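Putative lipoprotein (PDB 4KT3) probably acts as the immunity protein of a type VI secretion effector-immunity pair, binding a peptidoglycan glycoside hydrolase effector and protecting its producer from it. Local coordinates at residues 22-27 / 63-68; 81-86 / 92-97. All blocks are in the same frame, centred on the assembly; numbering follows the deposited sequence.

Contact 1 (22-27 / 63-68); sequences EQAEQV and YDFSLG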
loop_
_atom_site.group_PDB
_atom_site.type_symbol
_atom_site.label_atom_id
_atom_site.label_comp_id
_atom_site.label_asym_id
_atom_site.label_seq_id
_atom_site.Cartn_x
_atom_site.Cartn_y
_atom_site.Cartn_z
ATOM N N GLU B 22 -4.156 11.071 13.663
ATOM C CA GLU B 22 -4.109 12.351 12.968
ATOM C C GLU B 22 -2.715 12.959 13.060
ATOM O O GLU B 22 -2.185 13.472 12.072
ATOM C CB GLU B 22 -5.156 13.312 13.541
ATOM C CG GLU B 22 -5.258 14.641 12.805
ATOM N N GLN B 23 -2.121 12.893 14.249
ATOM C CA GLN B 23 -0.773 13.404 14.455
ATOM C C GLN B 23 0.252 12.607 13.648
ATOM O O GLN B 23 1.177 13.182 13.073
ATOM C CB GLN B 23 -0.415 13.378 15.942
ATOM C CG GLN B 23 -1.207 14.380 16.777
ATOM C CD GLN B 23 -0.986 14.224 18.270
ATOM O OE1 GLN B 23 -0.825 13.113 18.774
ATOM N NE2 GLN B 23 -0.970 15.346 18.986
ATOM N N ALA B 24 0.082 11.288 13.595
ATOM C CA ALA B 24 0.977 10.439 12.814
ATOM C C ALA B 24 0.914 10.828 11.333
ATOM O O ALA B 24 1.931 10.844 10.647
ATOM C CB ALA B 24 0.623 8.966 13.000
ATOM N N GLU B 25 -0.277 11.161 10.842
ATOM C CA GLU B 25 -0.403 11.590 9.457
ATOM C C GLU B 25 0.353 12.902 9.235
ATOM O O GLU B 25 0.968 13.113 8.189
ATOM C CB GLU B 25 -1.867 11.777 9.051
ATOM C CG GLU B 25 -2.017 12.026 7.565
ATOM C CD GLU B 25 -3.417 12.454 7.175
ATOM O OE1 GLU B 25 -4.396 11.851 7.653
ATOM O OE2 GLU B 25 -3.535 13.405 6.381
ATOM N N GLN B 26 0.304 13.792 10.217
ATOM C CA GLN B 26 1.021 15.051 10.086
ATOM C C GLN B 26 2.533 14.817 10.078
ATOM O O GLN B 26 3.260 15.483 9.334
ATOM C CB GLN B 26 0.599 16.046 11.167
ATOM C CG GLN B 26 -0.818 16.563 10.966
ATOM C CD GLN B 26 -1.052 17.113 9.559
ATOM O OE1 GLN B 26 -0.277 17.934 9.063
ATOM N NE2 GLN B 26 -2.123 16.652 8.908
ATOM N N VAL B 27 2.998 13.853 10.873
ATOM C CA VAL B 27 4.397 13.441 10.831
ATOM C C VAL B 27 4.741 12.936 9.427
ATOM O O VAL B 27 5.741 13.344 8.836
ATOM C CB VAL B 27 4.710 12.340 11.887
ATOM C CG1 VAL B 27 6.108 11.777 11.697
ATOM C CG2 VAL B 27 4.570 12.898 13.304
ATOM N N TYR B 63 0.822 3.469 12.884
ATOM C CA TYR B 63 -0.340 3.702 12.039
ATOM C C TYR B 63 0.124 3.632 10.586
ATOM O O TYR B 63 1.180 4.168 10.250
ATOM C CB TYR B 63 -0.937 5.069 12.323
ATOM C CG TYR B 63 -1.696 5.131 13.619
ATOM C CD1 TYR B 63 -2.859 4.396 13.795
ATOM C CD2 TYR B 63 -1.258 5.931 14.662
ATOM C CE1 TYR B 63 -3.561 4.449 14.979
ATOM C CE2 TYR B 63 -1.950 5.996 15.844
ATOM C CZ TYR B 63 -3.097 5.249 16.003
ATOM O OH TYR B 63 -3.790 5.324 17.185
ATOM N N ASP B 64 -0.655 2.975 9.732
ATOM C CA ASP B 64 -0.298 2.836 8.320
ATOM C C ASP B 64 -1.063 3.833 7.444
ATOM O O ASP B 64 -2.221 4.185 7.733
ATOM C CB ASP B 64 -0.602 1.424 7.812
ATOM C CG ASP B 64 0.298 0.356 8.406
ATOM O OD1 ASP B 64 1.161 0.652 9.261
ATOM O OD2 ASP B 64 0.100 -0.816 8.017
ATOM N N PHE B 65 -0.423 4.259 6.354
ATOM C CA PHE B 65 -0.998 5.237 5.438
ATOM C C PHE B 65 -0.633 4.880 4.014
ATOM O O PHE B 65 0.492 4.456 3.743
ATOM C CB PHE B 65 -0.452 6.645 5.721
ATOM C CG PHE B 65 -0.744 7.131 7.094
ATOM C CD1 PHE B 65 -1.914 7.827 7.359
ATOM C CD2 PHE B 65 0.143 6.879 8.137
ATOM C CE1 PHE B 65 -2.195 8.267 8.634
ATOM C CE2 PHE B 65 -0.138 7.322 9.411
ATOM C CZ PHE B 65 -1.303 8.024 9.658
ATOM N N SER B 66 -1.581 5.049 3.101
ATOM C CA SER B 66 -1.273 4.897 1.688
ATOM C C SER B 66 -1.245 6.263 1.022
ATOM O O SER B 66 -1.977 7.174 1.414
ATOM C CB SER B 66 -2.296 3.997 1.002
ATOM O OG SER B 66 -3.551 4.626 0.920
ATOM N N LEU B 67 -0.380 6.397 0.021
ATOM C CA LEU B 67 -0.284 7.596 -0.789
ATOM C C LEU B 67 -0.664 7.202 -2.206
ATOM O O LEU B 67 -0.078 6.291 -2.793
ATOM C CB LEU B 67 1.135 8.130 -0.761
ATOM C CG LEU B 67 1.433 9.314 -1.682
ATOM C CD1 LEU B 67 0.610 10.538 -1.296
ATOM C CD2 LEU B 67 2.920 9.617 -1.646
ATOM N N GLY B 68 -1.666 7.868 -2.754
ATOM C CA GLY B 68 -2.198 7.454 -4.033
ATOM C C GLY B 68 -2.684 8.587 -4.899
ATOM O O GLY B 68 -2.686 9.743 -4.490
#
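Ala24 and Glu25 meet Tyr63 and Phe65 where one turn of the helix 21-34 lies over the strand 62-69, a small worked example of a helix seated on a sheet by two rings, Tyr63 and Phe65, two residues apart on the strand. First along the helix comes Ala24, whose CB points at the strand and touches both rings. Its methyl carbon is 3.9 Å from CD2 of Tyr63, approaching that ring obliquely, and 4.0 Å from CZ of Phe65. A side chain this short lets the phenyl tip come up to the helix backbone itself: CZ of Phe65 is 3.5 Å from N of Glu25 and 3.9 Å from the carbonyl carbon of Ala24, both oblique to the ring. Phe65 CB points toward the helix, and CG lies anti to the residue's own carbonyl carbon (chi1 -60°), which sends the ring up from the sheet. Glu25 follows with its aliphatic part. Its CB rests 3.5 Å from CE1 of Phe65 and its CG 3.9 Å from the same atom, the extended chain crossing the ring at about a right angle. The carboxylate is carried away from the ring and forms a salt bridge with Arg29, one turn further along the same helix. No hydrogen bond joins 22-27 to 63-68, so van der Waals packing carries the contact, with 176 Å² buried in all. The segment axes approach to 9.0 Å and their directions differ by 54°, so the helix runs slantwise over the strand. The Phe65 ring also touches Ile46 of the strand 44-47 and Leu28 of the helix; the helix is thus packed against one face of the antiparallel sheet, with Ala24 reaching Val85 of the strand 78-86.

Contact 2 (81-86 / 92-97); sequences GLFSVS and TWEINS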
loop_
_atom_site.group_PDB
_atom_site.type_symbol
_atom_site.label_atom_id
_atom_site.label_comp_id
_atom_site.label_asym_id
_atom_site.label_seq_id
_atom_site.Cartn_x
_atom_site.Cartn_y
_atom_site.Cartn_z
ATOM N N GLY B 81 3.020 4.885 -2.381
ATOM C CA GLY B 81 3.656 4.447 -1.155
ATOM C C GLY B 81 2.701 3.853 -0.137
ATOM O O GLY B 81 1.520 4.197 -0.093
ATOM N N LEU B 82 3.244 2.968 0.693
ATOM C CA LEU B 82 2.563 2.433 1.860
ATOM C C LEU B 82 3.522 2.670 3.015
ATOM O O LEU B 82 4.645 2.178 2.997
ATOM C CB LEU B 82 2.277 0.934 1.706
ATOM C CG LEU B 82 1.668 0.235 2.933
ATOM C CD1 LEU B 82 0.357 0.876 3.366
ATOM C CD2 LEU B 82 1.444 -1.265 2.667
ATOM N N PHE B 83 3.081 3.434 4.007
ATOM C CA PHE B 83 3.950 3.901 5.081
ATOM C C PHE B 83 3.445 3.450 6.434
ATOM O O PHE B 83 2.239 3.333 6.653
ATOM C CB PHE B 83 4.014 5.433 5.068
ATOM C CG PHE B 83 4.480 6.005 3.761
ATOM C CD1 PHE B 83 3.565 6.352 2.774
ATOM C CD2 PHE B 83 5.832 6.180 3.510
ATOM C CE1 PHE B 83 4.001 6.873 1.554
ATOM C CE2 PHE B 83 6.272 6.707 2.293
ATOM C CZ PHE B 83 5.356 7.049 1.321
ATOM N N SER B 84 4.387 3.241 7.353
ATOM C CA SER B 84 4.081 2.984 8.752
ATOM C C SER B 84 4.778 4.051 9.591
ATOM O O SER B 84 5.982 4.278 9.435
ATOM C CB SER B 84 4.558 1.588 9.171
ATOM O OG SER B 84 3.856 0.556 8.477
ATOM N N VAL B 85 4.011 4.704 10.463
ATOM C CA VAL B 85 4.535 5.737 11.354
ATOM C C VAL B 85 4.400 5.284 12.808
ATOM O O VAL B 85 3.307 4.930 13.247
ATOM C CB VAL B 85 3.745 7.055 11.193
ATOM C CG1 VAL B 85 4.286 8.113 12.129
ATOM C CG2 VAL B 85 3.781 7.537 9.731
ATOM N N SER B 86 5.496 5.272 13.554
ATOM C CA SER B 86 5.442 4.817 14.941
ATOM C C SER B 86 4.729 5.801 15.835
ATOM O O SER B 86 5.030 6.982 15.814
ATOM C CB SER B 86 6.834 4.569 15.513
ATOM O OG SER B 86 6.784 4.576 16.944
ATOM N N THR B 92 9.343 6.584 10.637
ATOM C CA THR B 92 8.505 6.419 9.453
ATOM C C THR B 92 9.198 5.564 8.393
ATOM O O THR B 92 10.317 5.863 7.974
ATOM C CB THR B 92 8.108 7.786 8.873
ATOM O OG1 THR B 92 7.379 8.517 9.861
ATOM C CG2 THR B 92 7.251 7.644 7.607
ATOM N N TRP B 93 8.514 4.497 7.979
ATOM C CA TRP B 93 9.026 3.576 6.975
ATOM C C TRP B 93 8.081 3.451 5.790
ATOM O O TRP B 93 6.863 3.423 5.949
ATOM C CB TRP B 93 9.198 2.176 7.575
ATOM C CG TRP B 93 10.358 2.044 8.500
ATOM C CD1 TRP B 93 10.433 2.483 9.794
ATOM C CD2 TRP B 93 11.612 1.429 8.209
ATOM N NE1 TRP B 93 11.663 2.182 10.326
ATOM C CE2 TRP B 93 12.408 1.536 9.372
ATOM C CE3 TRP B 93 12.143 0.801 7.083
ATOM C CZ2 TRP B 93 13.702 1.030 9.436
ATOM C CZ3 TRP B 93 13.429 0.297 7.151
ATOM C CH2 TRP B 93 14.197 0.425 8.315
ATOM N N GLU B 94 8.656 3.344 4.599
ATOM C CA GLU B 94 7.912 2.875 3.438
ATOM C C GLU B 94 8.116 1.363 3.434
ATOM O O GLU B 94 9.248 0.892 3.303
ATOM C CB GLU B 94 8.448 3.506 2.157
ATOM C CG GLU B 94 7.397 3.676 1.063
ATOM C CD GLU B 94 6.999 2.365 0.410
ATOM O OE1 GLU B 94 7.789 1.408 0.467
ATOM O OE2 GLU B 94 5.886 2.282 -0.158
ATOM N N ILE B 95 7.036 0.605 3.603
ATOM C CA ILE B 95 7.169 -0.807 3.959
ATOM C C ILE B 95 7.081 -1.789 2.776
ATOM O O ILE B 95 7.113 -3.009 2.966
ATOM C CB ILE B 95 6.207 -1.205 5.107
ATOM C CG1 ILE B 95 4.736 -0.963 4.745
ATOM C CG2 ILE B 95 6.556 -0.430 6.365
ATOM C CD1 ILE B 95 3.768 -1.628 5.728
ATOM N N ASN B 96 6.993 -1.259 1.558
ATOM C CA ASN B 96 7.181 -2.082 0.372
ATOM C C ASN B 96 8.633 -2.022 -0.114
ATOM O O ASN B 96 9.255 -3.054 -0.346
ATOM C CB ASN B 96 6.202 -1.667 -0.725
ATOM C CG ASN B 96 4.820 -2.199 -0.476
ATOM O OD1 ASN B 96 4.664 -3.297 0.065
ATOM N ND2 ASN B 96 3.808 -1.436 -0.851
ATOM N N SER B 97 9.168 -0.810 -0.235
ATOM C CA SER B 97 10.577 -0.615 -0.563
ATOM C C SER B 97 11.483 -0.825 0.644
ATOM O O SER B 97 12.697 -0.949 0.501
ATOM C CB SER B 97 10.793 0.789 -1.124
ATOM O OG SER B 97 10.532 1.773 -0.134
#
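Leu82 and Glu94 join the two strands by a side-chain bond as well as through the backbone: N of Leu82 donates to OE2 of Glu94 at 2.9 Å, nearly straight (168°), on the anti side and tilted out of the carboxylate plane. The tight part is the backbone ladder. Ser84 and Trp93 form a hydrogen-bonded antiparallel pair, Ser84 N to Trp93 O and Trp93 N to Ser84 O, each 2.9 Å, flanked by the non-hydrogen-bonded pairs Phe83-Glu94 and Val85-Thr92. On the side of the sheet that carries Phe83, Val85 and Thr92, CG of Glu94 comes obliquely to within 3.5 Å of CE2 of Phe83. A bend at chi2 (-73°) turns the Glu94 carboxylate back toward Leu82. Ile95 N still bonds Leu82 O beyond the strand end, and CG1 of Ile95 packs 3.8 Å from CG of Leu82.

Past this point the grip on 81-86 loosens: Asn96 reaches it through ND2, 3.8 Å from CB of Leu82, and the exposed Ser97 does not touch it. Within 94-97, however, OE1 of Glu94 accepts three bonds, from N and OG of Ser97 and, bent (135°), from N of Asn96. Tyr163 of the chain of Uncharacterized protein hydrogen-bonds both OE2 of Glu94 and ND2 of Asn96, putting this end at the interface with the partner protein. The arrangement is that of a beta hairpin, 78-86 with 92-94, within an antiparallel sheet.

From the N terminus, the chain first forms the helix 21-34, then the strand 44-47, outermost within this chain, and the strand 62-69; contact 1 closes this long loop of 35 intervening residues by laying the helix on the sheet. Contact 2 opens only afterwards and closes a short hairpin turn of five residues, so the two neither nest nor cross but follow in series. They meet at the boundary of neighbouring strands: Phe65 O is 2.8 Å from Phe83 N, a probable hydrogen bond, and Asp64 bonds Ser84 through their side chains. Together they tie the helix 21-34, through the strands 62-69 and 78-86, to the 92-97 end, where Glu94 and Asn96 meet the other chain.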